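Local coordinates for transketolase (Campylobacter jejuni, PDB 3M7I), which binds thiamine diphosphate and a magnesium ion as a member of the transketolase family of enzymes, working in an assembly of two chains, at residues 181-186 and 241-246; 341-346 and 498-503. One frame throughout, in Å; residues are numbered along the deposited sequence.

Contact 1: residues 181-186 and 241-246; sequences IYDSNN and AKTTIA. With MG (magnesium ion), chain D; TPP (thiamine diphosphate), chain B.
Parallel beta pairing joins Asp183 and Ser184 to Ala241 and Lys242, where strands 178-184 and 237-242 end side by side in the parallel sheet of the thiamine diphosphate binding domain. The turn after strand 178-184 supplies a metal ligand, Asn185. Asp155 lies in a Gly-Asp-Gly sequence and Asn185 opens an Asn-Asn pair, consistent with the two ends of the classical thiamine diphosphate motif. Ala241 N reaches Tyr182 O in the carbonyl plane, Ser184 N gives to Ala241 O, and Thr243 N comes to Ser184 O from above the carbonyl plane. Just past strand 237-242, Thr243 OG1 donates a very short bond back to Asp183 OD1 (2.5 Å), the two side chains crossing at about a right angle. Thr243 OG1 sits between its own backbone N and carbonyl carbon (chi1 66°), which turns it to this carboxylate. One water ties the group together, donating to Asp183 OD2 and Thr243 OG1 and accepting from Asn185 ND2. The Asn185 amide is gripped at both ends: OD1 binds magnesium at 2.2 Å, alongside Asp155 and the carbonyl of Ile187, while ND2 serves as a donor. Its rotation is fixed and its two polar atoms are told apart. Ile245 packs its CB 3.6 Å from Asn185 ND2, and that ND2 donates to thiamine diphosphate O2B over 2.8 Å, at an N-H...O angle of 155°.

Contact 2: residues 341-346 and 498-503; sequences LATRDS and FVLSRQ. With RP5 (5-O-phosphono-beta-D-ribofuranose), chain E.
Ala342 and Thr343, at the start of helix 343-357, lie across the loop that leaves strand 496-499, their CA atoms 5.1 Å from Gln503 CA and 5.2 Å from Leu500 CA. The contact joins a helix N-terminus to the C-terminal end of a strand in the parallel sheet of the pyrimidine binding domain. Ala342 is the N-cap, its carbonyl taking the amides of Asp345 and Ser346. Two hydroxyls lace the helix start to the loop. Ser501 N donates to Thr343 OG1 (2.9 Å) almost straight, at 170°, and Thr343 N to Ser501 OG (3.1 Å). Each oxygen gives its own proton elsewhere: Thr343 OG1 to a water that bridges to Val499 O, Ser501 OG to Gln503 O. Leu500 CD2 packs beside Thr343, while Ala342 CB rests on the carbonyl oxygens of Arg502 and Gln503. Arg344 N reaches Ser501 O in the carbonyl plane. With CG between the backbone N and carbonyl carbon (chi1 61°) and the chain extended, Arg344 runs alongside Arg502, whose CG sits over one face of the Arg344 guanidinium, toward its rim; Arg344 NE bonds weakly to Arg502 O. Both arginines point at the phosphate of 5-O-phosphono-beta-D-ribofuranose, their guanidinium planes 33° apart. Arg344 NH1, also bonded to Ser371 O, donates to O1X at 3.0 Å; Arg502 grips two oxygens edge-on, NE to O2X at 2.7 Å and NH1 to O3X at 2.8 Å.

In the fold
Contact 1 and contact 2 lie on opposite sides of the chain's centre, their own centres 48 Å apart and their nearest atoms about 34 Å apart, so they do not touch. They fall in different family regions, the thiamine diphosphate binding and the pyrimidine binding one, and within one chain they serve two different sites. The Ile245 side chain comes about 10 Å from one copy of 5-O-phosphono-beta-D-ribofuranose; the Arg502 side chain holds another copy and comes about 11 Å from a separate thiamine diphosphate. The sugar phosphate held by contact 2 is also bonded to His259 of the second subunit, consistent with sites shared between the two chains.

Contact 1: residues 181-186 and 241-246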
loop_
_atom_site.group_PDB
_atom_site.type_symbol
_atom_site.label_atom_id
_atom_site.label_comp_id
_atom_site.label_asym_id
_atom_site.label_seq_id
_atom_site.Cartn_x
_atom_site.Cartn_y
_atom_site.Cartn_z
ATOM N N ILE A 181 -9.668 -2.752 22.577
ATOM C CA ILE A 181 -9.671 -4.071 23.237
ATOM C C ILE A 181 -8.946 -5.119 22.384
ATOM O O ILE A 181 -9.424 -5.611 21.275
ATOM C CB ILE A 181 -11.121 -4.590 23.629
ATOM C CG1 ILE A 181 -11.915 -3.504 24.351
ATOM C CG2 ILE A 181 -11.015 -5.992 24.406
ATOM C CD1 ILE A 181 -13.429 -3.807 24.462
ATOM N N TYR A 182 -7.771 -5.492 22.861
ATOM C CA TYR A 182 -6.888 -6.451 22.169
ATOM C C TYR A 182 -7.136 -7.864 22.621
ATOM O O TYR A 182 -6.815 -8.237 23.755
ATOM C CB TYR A 182 -5.410 -6.037 22.298
ATOM C CG TYR A 182 -4.290 -6.998 21.901
ATOM C CD1 TYR A 182 -4.405 -7.864 20.818
ATOM C CD2 TYR A 182 -3.050 -6.977 22.586
ATOM C CE1 TYR A 182 -3.390 -8.707 20.458
ATOM C CE2 TYR A 182 -2.042 -7.790 22.238
ATOM C CZ TYR A 182 -2.170 -8.628 21.129
ATOM O OH TYR A 182 -1.134 -9.462 20.750
ATOM N N ASP A 183 -7.638 -8.660 21.681
ATOM C CA ASP A 183 -7.820 -10.082 21.855
ATOM C C ASP A 183 -6.482 -10.826 21.775
ATOM O O ASP A 183 -6.078 -11.300 20.716
ATOM C CB ASP A 183 -8.772 -10.608 20.752
ATOM C CG ASP A 183 -9.231 -12.002 21.001
ATOM O OD1 ASP A 183 -9.129 -12.424 22.168
ATOM O OD2 ASP A 183 -9.721 -12.666 20.044
ATOM N N SER A 184 -5.796 -10.935 22.907
ATOM C CA SER A 184 -4.495 -11.547 22.948
ATOM C C SER A 184 -4.626 -13.067 23.216
ATOM O O SER A 184 -4.644 -13.513 24.374
ATOM C CB SER A 184 -3.611 -10.864 24.027
ATOM O OG SER A 184 -2.296 -11.375 23.955
ATOM N N ASN A 185 -4.781 -13.857 22.164
ATOM C CA ASN A 185 -4.960 -15.321 22.260
ATOM C C ASN A 185 -3.732 -16.169 21.846
ATOM O O ASN A 185 -3.754 -17.404 21.836
ATOM C CB ASN A 185 -6.247 -15.713 21.536
ATOM C CG ASN A 185 -6.196 -15.470 20.046
ATOM O OD1 ASN A 185 -5.121 -15.182 19.458
ATOM N ND2 ASN A 185 -7.384 -15.544 19.413
ATOM N N ASN A 186 -2.649 -15.470 21.496
ATOM C CA ASN A 186 -1.400 -16.061 21.083
ATOM C C ASN A 186 -1.470 -17.003 19.878
ATOM O O ASN A 186 -0.576 -17.776 19.683
ATOM C CB ASN A 186 -0.734 -16.767 22.305
ATOM C CG ASN A 186 0.700 -17.194 22.045
ATOM O OD1 ASN A 186 0.996 -18.400 21.938
ATOM N ND2 ASN A 186 1.603 -16.219 21.926
ATOM N N ALA A 241 -6.519 -8.129 26.592
ATOM C CA ALA A 241 -7.394 -9.185 27.116
ATOM C C ALA A 241 -6.847 -10.553 26.729
ATOM O O ALA A 241 -6.897 -10.990 25.562
ATOM C CB ALA A 241 -8.853 -8.992 26.597
ATOM N N LYS A 242 -6.318 -11.288 27.704
ATOM C CA LYS A 242 -5.783 -12.609 27.420
ATOM C C LYS A 242 -6.977 -13.576 27.246
ATOM O O LYS A 242 -7.813 -13.705 28.176
ATOM C CB LYS A 242 -4.859 -13.087 28.563
ATOM C CG LYS A 242 -4.070 -14.335 28.162
ATOM C CD LYS A 242 -3.177 -14.928 29.306
ATOM C CE LYS A 242 -3.149 -16.511 29.290
ATOM N NZ LYS A 242 -3.347 -17.118 30.667
ATOM N N THR A 243 -7.088 -14.218 26.084
ATOM C CA THR A 243 -8.182 -15.130 25.827
ATOM C C THR A 243 -7.641 -16.435 25.225
ATOM O O THR A 243 -6.458 -16.588 24.771
ATOM C CB THR A 243 -9.230 -14.519 24.845
ATOM O OG1 THR A 243 -8.553 -14.379 23.592
ATOM C CG2 THR A 243 -9.777 -13.174 25.293
ATOM N N THR A 244 -8.514 -17.439 25.174
ATOM C CA THR A 244 -8.180 -18.663 24.549
ATOM C C THR A 244 -9.018 -18.695 23.253
ATOM O O THR A 244 -10.254 -18.607 23.328
ATOM C CB THR A 244 -8.561 -19.874 25.483
ATOM O OG1 THR A 244 -7.695 -19.879 26.646
ATOM C CG2 THR A 244 -8.379 -21.163 24.845
ATOM N N ILE A 245 -8.355 -18.906 22.137
ATOM C CA ILE A 245 -9.058 -19.042 20.873
ATOM C C ILE A 245 -10.007 -20.250 20.966
ATOM O O ILE A 245 -9.667 -21.269 21.522
ATOM C CB ILE A 245 -8.165 -19.039 19.641
ATOM C CG1 ILE A 245 -9.009 -18.798 18.379
ATOM C CG2 ILE A 245 -7.441 -20.352 19.433
ATOM C CD1 ILE A 245 -8.160 -18.804 17.128
ATOM N N ALA A 246 -11.224 -20.074 20.446
ATOM C CA ALA A 246 -12.283 -21.130 20.485
ATOM C C ALA A 246 -12.599 -21.585 21.933
ATOM O O ALA A 246 -12.944 -22.744 22.136
ATOM C CB ALA A 246 -11.888 -22.351 19.613
HETATM MG MG MG D . -4.821 -14.139 17.554
HETATM N "N1'" TPP B . -3.532 -9.452 5.697
HETATM C "C2'" TPP B . -4.418 -8.488 5.887
HETATM C CM2 TPP B . -4.050 -7.030 5.722
HETATM N "N3'" TPP B . -5.681 -8.812 6.143
HETATM C "C4'" TPP B . -6.107 -10.069 6.231
HETATM N "N4'" TPP B . -7.397 -10.269 6.494
HETATM C "C5'" TPP B . -5.138 -11.158 6.100
HETATM C "C6'" TPP B . -3.865 -10.746 5.814
HETATM C "C7'" TPP B . -5.495 -12.619 6.181
HETATM N N3 TPP B . -5.916 -12.957 7.520
HETATM C C2 TPP B . -7.167 -13.109 7.947
HETATM S S1 TPP B . -7.304 -13.380 9.680
HETATM C C5 TPP B . -5.563 -13.415 9.739
HETATM C C4 TPP B . -4.995 -13.116 8.490
HETATM C CM4 TPP B . -3.496 -13.059 8.353
HETATM C C6 TPP B . -4.738 -13.659 10.961
HETATM C C7 TPP B . -5.597 -13.716 12.151
HETATM O O7 TPP B . -4.742 -13.495 13.228
HETATM P PA TPP B . -5.443 -12.919 14.490
HETATM O O1A TPP B . -5.763 -11.474 14.353
HETATM O O2A TPP B . -4.480 -13.267 15.580
HETATM O O3A TPP B . -6.877 -13.648 14.529
HETATM P PB TPP B . -7.256 -14.946 15.405
HETATM O O1B TPP B . -8.663 -15.214 14.996
HETATM O O2B TPP B . -6.896 -14.618 16.857
HETATM O O3B TPP B . -6.415 -16.068 14.864
HETATM O O HOH W 1 -9.744 -15.313 21.120
HETATM O O HOH W 2 -5.976 -12.486 18.185
HETATM O O HOH W 3 -5.446 -19.428 22.399
#

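Contact 2: residues 341-346 and 498-503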
loop_
_atom_site.group_PDB
_atom_site.type_symbol
_atom_site.label_atom_id
_atom_site.label_comp_id
_atom_site.label_asym_id
_atom_site.label_seq_id
_atom_site.Cartn_x
_atom_site.Cartn_y
_atom_site.Cartn_z
ATOM N N LEU A 341 -2.063 27.718 -14.913
ATOM C CA LEU A 341 -1.696 27.426 -13.525
ATOM C C LEU A 341 -1.384 25.940 -13.422
ATOM O O LEU A 341 -1.762 25.203 -14.304
ATOM C CB LEU A 341 -2.800 27.818 -12.569
ATOM C CG LEU A 341 -4.190 27.435 -13.035
ATOM C CD1 LEU A 341 -4.497 25.890 -12.942
ATOM C CD2 LEU A 341 -5.106 28.342 -12.177
ATOM N N ALA A 342 -0.593 25.564 -12.438
ATOM C CA ALA A 342 -0.440 24.126 -12.089
ATOM C C ALA A 342 -1.780 23.720 -11.448
ATOM O O ALA A 342 -2.330 24.465 -10.644
ATOM C CB ALA A 342 0.719 23.920 -11.091
ATOM N N THR A 343 -2.253 22.519 -11.715
ATOM C CA THR A 343 -3.542 22.166 -11.177
ATOM C C THR A 343 -3.427 21.846 -9.687
ATOM O O THR A 343 -4.467 21.852 -9.022
ATOM C CB THR A 343 -4.217 21.031 -11.934
ATOM O OG1 THR A 343 -3.300 19.943 -12.117
ATOM C CG2 THR A 343 -4.682 21.549 -13.353
ATOM N N ARG A 344 -2.228 21.669 -9.149
ATOM C CA ARG A 344 -2.134 21.624 -7.651
ATOM C C ARG A 344 -2.597 22.960 -7.040
ATOM O O ARG A 344 -3.176 23.014 -5.952
ATOM C CB ARG A 344 -0.772 21.233 -7.163
ATOM C CG ARG A 344 0.337 22.108 -7.524
ATOM C CD ARG A 344 1.602 21.702 -6.798
ATOM N NE ARG A 344 2.763 22.463 -7.309
ATOM C CZ ARG A 344 3.927 22.581 -6.681
ATOM N NH1 ARG A 344 4.122 22.086 -5.439
ATOM N NH2 ARG A 344 4.915 23.316 -7.252
ATOM N N ASP A 345 -2.318 24.021 -7.769
ATOM C CA ASP A 345 -2.630 25.357 -7.340
ATOM C C ASP A 345 -4.097 25.726 -7.499
ATOM O O ASP A 345 -4.669 26.255 -6.607
ATOM C CB ASP A 345 -1.733 26.376 -8.028
ATOM C CG ASP A 345 -0.289 26.291 -7.583
ATOM O OD1 ASP A 345 0.023 25.971 -6.441
ATOM O OD2 ASP A 345 0.559 26.559 -8.394
ATOM N N SER A 346 -4.681 25.446 -8.652
ATOM C CA SER A 346 -6.099 25.634 -8.839
ATOM C C SER A 346 -6.834 24.793 -7.767
ATOM O O SER A 346 -7.815 25.245 -7.184
ATOM C CB SER A 346 -6.602 25.241 -10.257
ATOM O OG SER A 346 -6.260 23.922 -10.617
ATOM N N PHE A 498 -8.398 13.299 -7.284
ATOM C CA PHE A 498 -7.979 14.391 -8.115
ATOM C C PHE A 498 -6.481 14.243 -8.398
ATOM O O PHE A 498 -5.644 14.239 -7.478
ATOM C CB PHE A 498 -8.313 15.752 -7.488
ATOM C CG PHE A 498 -9.759 15.961 -7.276
ATOM C CD1 PHE A 498 -10.516 16.638 -8.213
ATOM C CD2 PHE A 498 -10.420 15.366 -6.189
ATOM C CE1 PHE A 498 -11.885 16.830 -8.033
ATOM C CE2 PHE A 498 -11.766 15.566 -5.996
ATOM C CZ PHE A 498 -12.523 16.253 -6.956
ATOM N N VAL A 499 -6.133 14.144 -9.669
ATOM C CA VAL A 499 -4.779 13.839 -10.081
ATOM C C VAL A 499 -4.269 15.114 -10.709
ATOM O O VAL A 499 -4.745 15.524 -11.757
ATOM C CB VAL A 499 -4.739 12.662 -11.072
ATOM C CG1 VAL A 499 -3.326 12.441 -11.630
ATOM C CG2 VAL A 499 -5.307 11.372 -10.393
ATOM N N LEU A 500 -3.302 15.708 -10.058
ATOM C CA LEU A 500 -2.925 17.122 -10.252
ATOM C C LEU A 500 -1.419 17.310 -10.550
ATOM O O LEU A 500 -0.597 16.563 -10.113
ATOM C CB LEU A 500 -3.328 17.907 -8.967
ATOM C CG LEU A 500 -4.767 17.675 -8.555
ATOM C CD1 LEU A 500 -5.000 18.134 -7.052
ATOM C CD2 LEU A 500 -5.652 18.360 -9.558
ATOM N N SER A 501 -1.072 18.334 -11.340
ATOM C CA SER A 501 0.281 18.550 -11.749
ATOM C C SER A 501 1.120 19.376 -10.780
ATOM O O SER A 501 0.570 20.280 -10.123
ATOM C CB SER A 501 0.357 19.330 -13.064
ATOM O OG SER A 501 -0.158 20.657 -12.921
ATOM N N ARG A 502 2.408 19.110 -10.759
ATOM C CA ARG A 502 3.378 20.015 -10.087
ATOM C C ARG A 502 3.580 21.239 -10.947
ATOM O O ARG A 502 3.599 22.361 -10.449
ATOM C CB ARG A 502 4.691 19.306 -9.890
ATOM C CG ARG A 502 5.780 20.147 -9.208
ATOM C CD ARG A 502 7.104 19.422 -9.170
ATOM N NE ARG A 502 8.051 20.062 -8.264
ATOM C CZ ARG A 502 9.169 20.665 -8.611
ATOM N NH1 ARG A 502 9.920 21.238 -7.642
ATOM N NH2 ARG A 502 9.580 20.691 -9.874
ATOM N N GLN A 503 3.674 21.021 -12.262
ATOM C CA GLN A 503 4.097 22.078 -13.155
ATOM C C GLN A 503 2.916 22.862 -13.726
ATOM O O GLN A 503 1.773 22.387 -13.822
ATOM C CB GLN A 503 4.940 21.513 -14.311
ATOM C CG GLN A 503 4.091 20.819 -15.422
ATOM C CD GLN A 503 3.695 19.332 -15.176
ATOM O OE1 GLN A 503 3.246 18.630 -16.138
ATOM N NE2 GLN A 503 3.883 18.824 -13.952
HETATM C C1 RP5 E . 10.316 16.052 -2.008
HETATM O O4 RP5 E . 9.215 16.685 -2.592
HETATM C C2 RP5 E . 10.956 17.085 -1.098
HETATM O O2 RP5 E . 10.633 16.723 0.221
HETATM C C3 RP5 E . 10.467 18.437 -1.597
HETATM O O3 RP5 E . 10.126 19.366 -0.588
HETATM C C4 RP5 E . 9.218 18.064 -2.344
HETATM C C5 RP5 E . 9.200 18.756 -3.672
HETATM O O5 RP5 E . 8.830 20.104 -3.418
HETATM P "P'" RP5 E . 7.946 20.722 -4.554
HETATM O O1X RP5 E . 6.665 21.335 -4.069
HETATM O O2X RP5 E . 7.763 19.480 -5.597
HETATM O O3X RP5 E . 8.659 21.981 -5.277
HETATM O O1 RP5 E . 11.255 15.711 -3.008
HETATM O O HOH W 4 -4.072 17.696 -13.544
#